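Maltose-binding protein MalE1 (Thermotoga maritima, PDB 6DTU) binds malto-oligosaccharides, here maltotetraose, in a pocket between two lobes and probably delivers them to a membrane transporter for uptake. Local coordinates at residues A112-K117 / W231-Y236; E132-I137 / A223-N228. One frame throughout, in Å; residues are numbered along the deposited sequence. Where two conformers were deposited one is given.

Interaction 1: residues A112-K117 / W231-Y236; sequences ALIYNK and WAIKAY. With GLC (alpha-D-glucopyranose), chain C; GLC (alpha-D-glucopyranose), chain B.
Ile114 of the strand meets Ile233 and Tyr236 of the helix through apolar contacts. The two isoleucines touch by their ends, with Ile114 CD1 3.8 Å from Ile233 CD1. The second branch of Ile114 joins in: Ile114 CG2 is 3.9 Å from the same Ile233 CD1. Ile114 CG1 is anti to the carbonyl carbon (chi1 -57°), and the chain then runs extended, which carries CD1 across the gap to the helix. Ile233 is bent at chi2 (-59°). It leaves the helix to one side of the strand, but its terminal methyl comes nearer.

The aromatic contact is lighter. Ile114 CD1 lies at the edge of the Tyr236 ring, near its plane, 4.2 Å from Tyr236 CE2. The two side chains cross at about a right angle. Within its own segment, Tyr236 sets one ring face over the carbonyl oxygen of Ala232, which stands 3.2 Å above the plane and over its centre. The phenol OH is hydrogen-bonded to Asp215 and to Asn228 ND2, so this buried group has polar partners at its tip.

Trp231 serves the sugar rather than the strand. One face of its indole carries two glucose units in CH-pi fashion. C1 of the chain C glucose is 3.5 Å from Trp231 CZ2, over the six-membered ring. C4 of the chain B glucose lies 3.9 Å above the same face. Such aromatic platforms are common in maltodextrin pockets.

No hydrogen bond joins the two segments. Strand 112-116 lies between strands 223-228 and 243-246 in its sheet. Phe218 of helix 211-219 packs on both Ile114 and Tyr236, and Phe321 of helix 316-326 touches Ile233. The contact joins helix 233-238 to this sheet.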
# COMPACT_ATOMS: atom_id res chain seq x y z
N ALA A 112 3.46 -3.76 -8.46
CA ALA A 112 4.28 -4.28 -9.54
C ALA A 112 3.35 -4.89 -10.58
O ALA A 112 2.13 -4.94 -10.40
CB ALA A 112 5.27 -5.34 -9.03
N LEU A 113 3.92 -5.33 -11.69
CA LEU A 113 3.13 -6.08 -12.66
C LEU A 113 3.02 -7.52 -12.16
O LEU A 113 4.02 -8.19 -11.93
CB LEU A 113 3.78 -6.07 -14.04
CG LEU A 113 3.03 -6.75 -15.16
CD1 LEU A 113 1.86 -5.90 -15.60
CD2 LEU A 113 4.02 -6.95 -16.31
N ILE A 114 1.78 -7.96 -11.93
CA ILE A 114 1.49 -9.35 -11.62
C ILE A 114 0.80 -9.92 -12.85
O ILE A 114 -0.15 -9.33 -13.36
CB ILE A 114 0.57 -9.46 -10.39
CG1 ILE A 114 1.22 -8.77 -9.20
CG2 ILE A 114 0.32 -10.95 -10.06
CD1 ILE A 114 0.30 -8.71 -8.02
N TYR A 115 1.31 -11.03 -13.35
CA TYR A 115 0.79 -11.54 -14.61
C TYR A 115 0.51 -13.03 -14.55
O TYR A 115 1.17 -13.78 -13.82
CB TYR A 115 1.74 -11.19 -15.78
CG TYR A 115 3.13 -11.79 -15.63
CD1 TYR A 115 3.48 -12.95 -16.30
CD2 TYR A 115 4.08 -11.21 -14.78
CE1 TYR A 115 4.74 -13.52 -16.16
CE2 TYR A 115 5.36 -11.76 -14.63
CZ TYR A 115 5.68 -12.92 -15.33
OH TYR A 115 6.93 -13.51 -15.19
N ASN A 116 -0.53 -13.46 -15.27
CA ASN A 116 -0.94 -14.86 -15.33
C ASN A 116 -0.18 -15.55 -16.47
O ASN A 116 -0.40 -15.23 -17.65
CB ASN A 116 -2.45 -14.94 -15.55
CG ASN A 116 -2.99 -16.36 -15.49
OD1 ASN A 116 -2.30 -17.32 -15.83
ND2 ASN A 116 -4.24 -16.50 -15.06
N LYS A 117 0.67 -16.51 -16.13
CA LYS A 117 1.55 -17.12 -17.12
C LYS A 117 0.80 -17.97 -18.13
O LYS A 117 1.35 -18.27 -19.20
CB LYS A 117 2.64 -17.96 -16.44
CG LYS A 117 3.65 -17.13 -15.65
CD LYS A 117 4.64 -18.02 -14.90
CE LYS A 117 5.64 -17.19 -14.10
NZ LYS A 117 6.52 -18.06 -13.25
N TRP A 231 0.36 -7.92 -1.11
CA TRP A 231 -0.78 -8.33 -0.31
C TRP A 231 -1.78 -9.17 -1.08
O TRP A 231 -2.61 -9.83 -0.47
CB TRP A 231 -1.52 -7.08 0.20
CG TRP A 231 -1.91 -6.11 -0.89
CD1 TRP A 231 -3.01 -6.18 -1.70
CD2 TRP A 231 -1.19 -4.93 -1.30
NE1 TRP A 231 -3.02 -5.13 -2.57
CE2 TRP A 231 -1.91 -4.35 -2.36
CE3 TRP A 231 0.01 -4.33 -0.89
CZ2 TRP A 231 -1.50 -3.17 -3.01
CZ3 TRP A 231 0.41 -3.16 -1.53
CH2 TRP A 231 -0.33 -2.61 -2.59
N ALA A 232 -1.73 -9.16 -2.41
CA ALA A 232 -2.73 -9.86 -3.21
C ALA A 232 -2.32 -11.27 -3.60
O ALA A 232 -3.19 -12.04 -4.04
CB ALA A 232 -3.05 -9.04 -4.46
N ILE A 233 -1.06 -11.65 -3.40
CA ILE A 233 -0.47 -12.82 -4.02
C ILE A 233 -0.94 -14.12 -3.38
O ILE A 233 -1.17 -15.12 -4.08
CB ILE A 233 1.06 -12.67 -3.95
CG1 ILE A 233 1.52 -11.63 -4.97
CG2 ILE A 233 1.75 -14.03 -4.04
CD1 ILE A 233 1.17 -11.97 -6.35
N LYS A 234 -1.05 -14.17 -2.05
CA LYS A 234 -1.43 -15.42 -1.41
C LYS A 234 -2.79 -15.88 -1.89
O LYS A 234 -2.99 -17.07 -2.18
CB LYS A 234 -1.45 -15.27 0.11
CG LYS A 234 -1.74 -16.60 0.80
CD LYS A 234 -1.69 -16.50 2.31
CE LYS A 234 -1.65 -17.88 2.97
NZ LYS A 234 -2.78 -18.76 2.56
N ALA A 235 -3.74 -14.95 -2.05
CA ALA A 235 -5.05 -15.35 -2.54
C ALA A 235 -4.97 -15.87 -3.97
O ALA A 235 -5.68 -16.82 -4.34
CB ALA A 235 -6.02 -14.16 -2.44
N TYR A 236 -4.10 -15.29 -4.80
CA TYR A 236 -3.96 -15.78 -6.16
C TYR A 236 -3.35 -17.18 -6.18
O TYR A 236 -3.76 -18.05 -6.96
CB TYR A 236 -3.13 -14.82 -7.02
CG TYR A 236 -3.62 -13.40 -7.11
CD1 TYR A 236 -4.96 -13.06 -6.91
CD2 TYR A 236 -2.73 -12.38 -7.39
CE1 TYR A 236 -5.38 -11.74 -6.99
CE2 TYR A 236 -3.14 -11.05 -7.48
CZ TYR A 236 -4.47 -10.75 -7.28
OH TYR A 236 -4.86 -9.42 -7.34
C1 GLC C . -2.80 -1.27 -0.37
C2 GLC C . -1.64 -0.54 0.20
C3 GLC C . -2.06 0.69 0.87
C4 GLC C . -2.80 1.60 -0.09
C5 GLC C . -4.01 0.88 -0.75
C6 GLC C . -4.58 1.62 -1.84
O2 GLC C . -1.05 -1.40 1.22
O3 GLC C . -0.88 1.46 1.32
O4 GLC C . -3.37 2.74 0.65
O5 GLC C . -3.46 -0.41 -1.35
O6 GLC C . -5.84 1.05 -2.16
C1 GLC B . -5.56 -5.14 1.81
C2 GLC B . -4.16 -4.88 2.20
C3 GLC B . -3.81 -3.45 2.09
C4 GLC B . -4.06 -2.94 0.72
C5 GLC B . -5.56 -3.10 0.35
C6 GLC B . -5.84 -2.82 -0.99
O1 GLC B . -6.43 -4.54 2.72
O2 GLC B . -4.00 -5.35 3.57
O3 GLC B . -2.39 -3.34 2.45
O4 GLC B . -3.71 -1.53 0.66
O5 GLC B . -5.84 -4.60 0.49
O6 GLC B . -7.26 -2.87 -1.18

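Interaction 2: residues E132-I137 / A223-N228; sequences EIAKQI and AAMIIN
Met225 reaches from its strand to the helix and touches Ile133 and Ala134 with its terminal methyl. Met225 CE is 4.0 Å from Ile133 CG2. Met225 CE is also 3.9 Å from Ala134 N and 4.0 Å from Ala134 CB. The methyl therefore rests against the helix backbone as well as against side chains. Its side chain leaves CA with CG anti to the carbonyl carbon (chi1 -66°), runs straight through chi2, and bends at chi3 (-65°). Ile133 meets it at about a right angle. Met225 also touches Leu113 and Tyr115 of the adjoining strand and Phe148 of strand 146-149.

Ala224 makes the second point of contact. In the conformer given, Ala224 CB is 4.3 Å from Ile137 CG2, and since Ile137 has a second conformer this approach is less certain. The chain turns a corner at Ala224, and there its methyl points to the helix. Ile137 follows Ile133 by one helical turn, so the two isoleucines present their side chains along one side of helix 127-140.

The contact is wholly apolar and has no hydrogen bond between the segments. Ala134 also touches Phe148. This is the layered packing of a helix on a beta-sheet, found in the alpha/beta lobes of periplasmic solute-binding proteins.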
# COMPACT_ATOMS: atom_id res chain seq x y z
N GLU A 132 -0.03 -3.77 -26.51
CA GLU A 132 -0.27 -4.70 -27.62
C GLU A 132 -0.73 -6.06 -27.10
O GLU A 132 -1.70 -6.64 -27.61
CB GLU A 132 1.01 -4.86 -28.43
CG GLU A 132 0.97 -5.96 -29.49
CD GLU A 132 1.83 -5.62 -30.69
OE1 GLU A 132 3.06 -5.47 -30.51
OE2 GLU A 132 1.29 -5.46 -31.81
N ILE A 133 -0.05 -6.57 -26.08
CA ILE A 133 -0.41 -7.88 -25.52
C ILE A 133 -1.82 -7.85 -24.95
O ILE A 133 -2.59 -8.80 -25.13
CB ILE A 133 0.64 -8.31 -24.48
CG1 ILE A 133 1.97 -8.59 -25.18
CG2 ILE A 133 0.21 -9.56 -23.74
CD1 ILE A 133 3.11 -8.75 -24.22
N ALA A 134 -2.17 -6.78 -24.24
CA ALA A 134 -3.51 -6.68 -23.67
C ALA A 134 -4.57 -6.62 -24.76
O ALA A 134 -5.63 -7.26 -24.65
CB ALA A 134 -3.60 -5.45 -22.77
N LYS A 135 -4.33 -5.83 -25.81
CA LYS A 135 -5.27 -5.77 -26.92
C LYS A 135 -5.45 -7.15 -27.55
O LYS A 135 -6.57 -7.56 -27.85
CB LYS A 135 -4.77 -4.80 -27.99
CG LYS A 135 -4.87 -3.34 -27.64
CD LYS A 135 -4.31 -2.46 -28.76
CE LYS A 135 -4.47 -0.98 -28.44
NZ LYS A 135 -3.79 -0.13 -29.46
N GLN A 136 -4.34 -7.87 -27.74
CA GLN A 136 -4.43 -9.21 -28.31
C GLN A 136 -5.29 -10.13 -27.45
O GLN A 136 -6.15 -10.85 -27.96
CB GLN A 136 -3.03 -9.78 -28.53
CG GLN A 136 -3.05 -11.15 -29.19
CD GLN A 136 -1.69 -11.81 -29.30
OE1 GLN A 136 -0.66 -11.19 -29.03
NE2 GLN A 136 -1.68 -13.04 -29.78
N ILE A 137 -5.08 -10.08 -26.13
CA ILE A 137 -5.85 -10.92 -25.21
C ILE A 137 -7.33 -10.54 -25.24
O ILE A 137 -8.21 -11.41 -25.26
CB ILE A 137 -5.27 -10.79 -23.78
CG1 ILE A 137 -3.84 -11.32 -23.72
CG2 ILE A 137 -6.18 -11.49 -22.77
CD1 ILE A 137 -3.74 -12.83 -23.80
N ALA A 223 -7.96 -12.45 -15.90
CA ALA A 223 -7.15 -11.29 -16.23
C ALA A 223 -5.70 -11.70 -16.45
O ALA A 223 -5.10 -12.40 -15.63
CB ALA A 223 -7.27 -10.15 -15.20
N ALA A 224 -5.12 -11.23 -17.55
CA ALA A 224 -3.77 -11.64 -17.90
C ALA A 224 -2.72 -10.86 -17.12
O ALA A 224 -1.70 -11.44 -16.71
CB ALA A 224 -3.57 -11.48 -19.40
N MET A 225 -2.92 -9.55 -16.92
CA MET A 225 -1.93 -8.69 -16.30
C MET A 225 -2.63 -7.65 -15.44
O MET A 225 -3.61 -7.04 -15.88
CB MET A 225 -1.14 -7.92 -17.36
CG MET A 225 -0.29 -8.82 -18.24
SD MET A 225 0.55 -7.95 -19.58
CE MET A 225 -0.81 -7.38 -20.60
N ILE A 226 -2.07 -7.40 -14.26
CA ILE A 226 -2.54 -6.34 -13.39
C ILE A 226 -1.37 -5.58 -12.78
O ILE A 226 -0.22 -6.02 -12.83
CB ILE A 226 -3.47 -6.85 -12.27
CG1 ILE A 226 -2.70 -7.79 -11.33
CG2 ILE A 226 -4.71 -7.52 -12.87
CD1 ILE A 226 -3.56 -8.26 -10.16
N ILE A 227 -1.67 -4.42 -12.22
CA ILE A 227 -0.72 -3.70 -11.38
C ILE A 227 -1.27 -3.69 -9.96
O ILE A 227 -2.26 -3.01 -9.67
CB ILE A 227 -0.42 -2.29 -11.89
CG1 ILE A 227 0.31 -2.38 -13.23
CG2 ILE A 227 0.49 -1.58 -10.89
CD1 ILE A 227 0.61 -1.02 -13.87
N ASN A 228 -0.62 -4.45 -9.08
CA ASN A 228 -1.11 -4.65 -7.72
C ASN A 228 0.08 -5.04 -6.85
O ASN A 228 1.19 -5.26 -7.34
CB ASN A 228 -2.18 -5.74 -7.69
CG ASN A 228 -3.08 -5.65 -6.46
OD1 ASN A 228 -2.93 -4.77 -5.62
ND2 ASN A 228 -4.03 -6.56 -6.38

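In the fold
Interactions 1 and 2 have centres about 13 Å apart and share one four-stranded sheet. Strands 112-116 and 223-228 are antiparallel neighbours in it, joined by probable backbone hydrogen bonds such as Asn116 N to Ala224 O at 2.7 Å. Along the chain the order is strand 112-116, helix 127-140, strand 223-228, helix 233-238. The loop closed by interaction 2 is therefore nested inside that closed by interaction 1. Each strand packs on the helix that follows the other. Together the contacts connect outer helix 127-140, through the sheet, to the short segment that bears Trp231 at the sugar pocket.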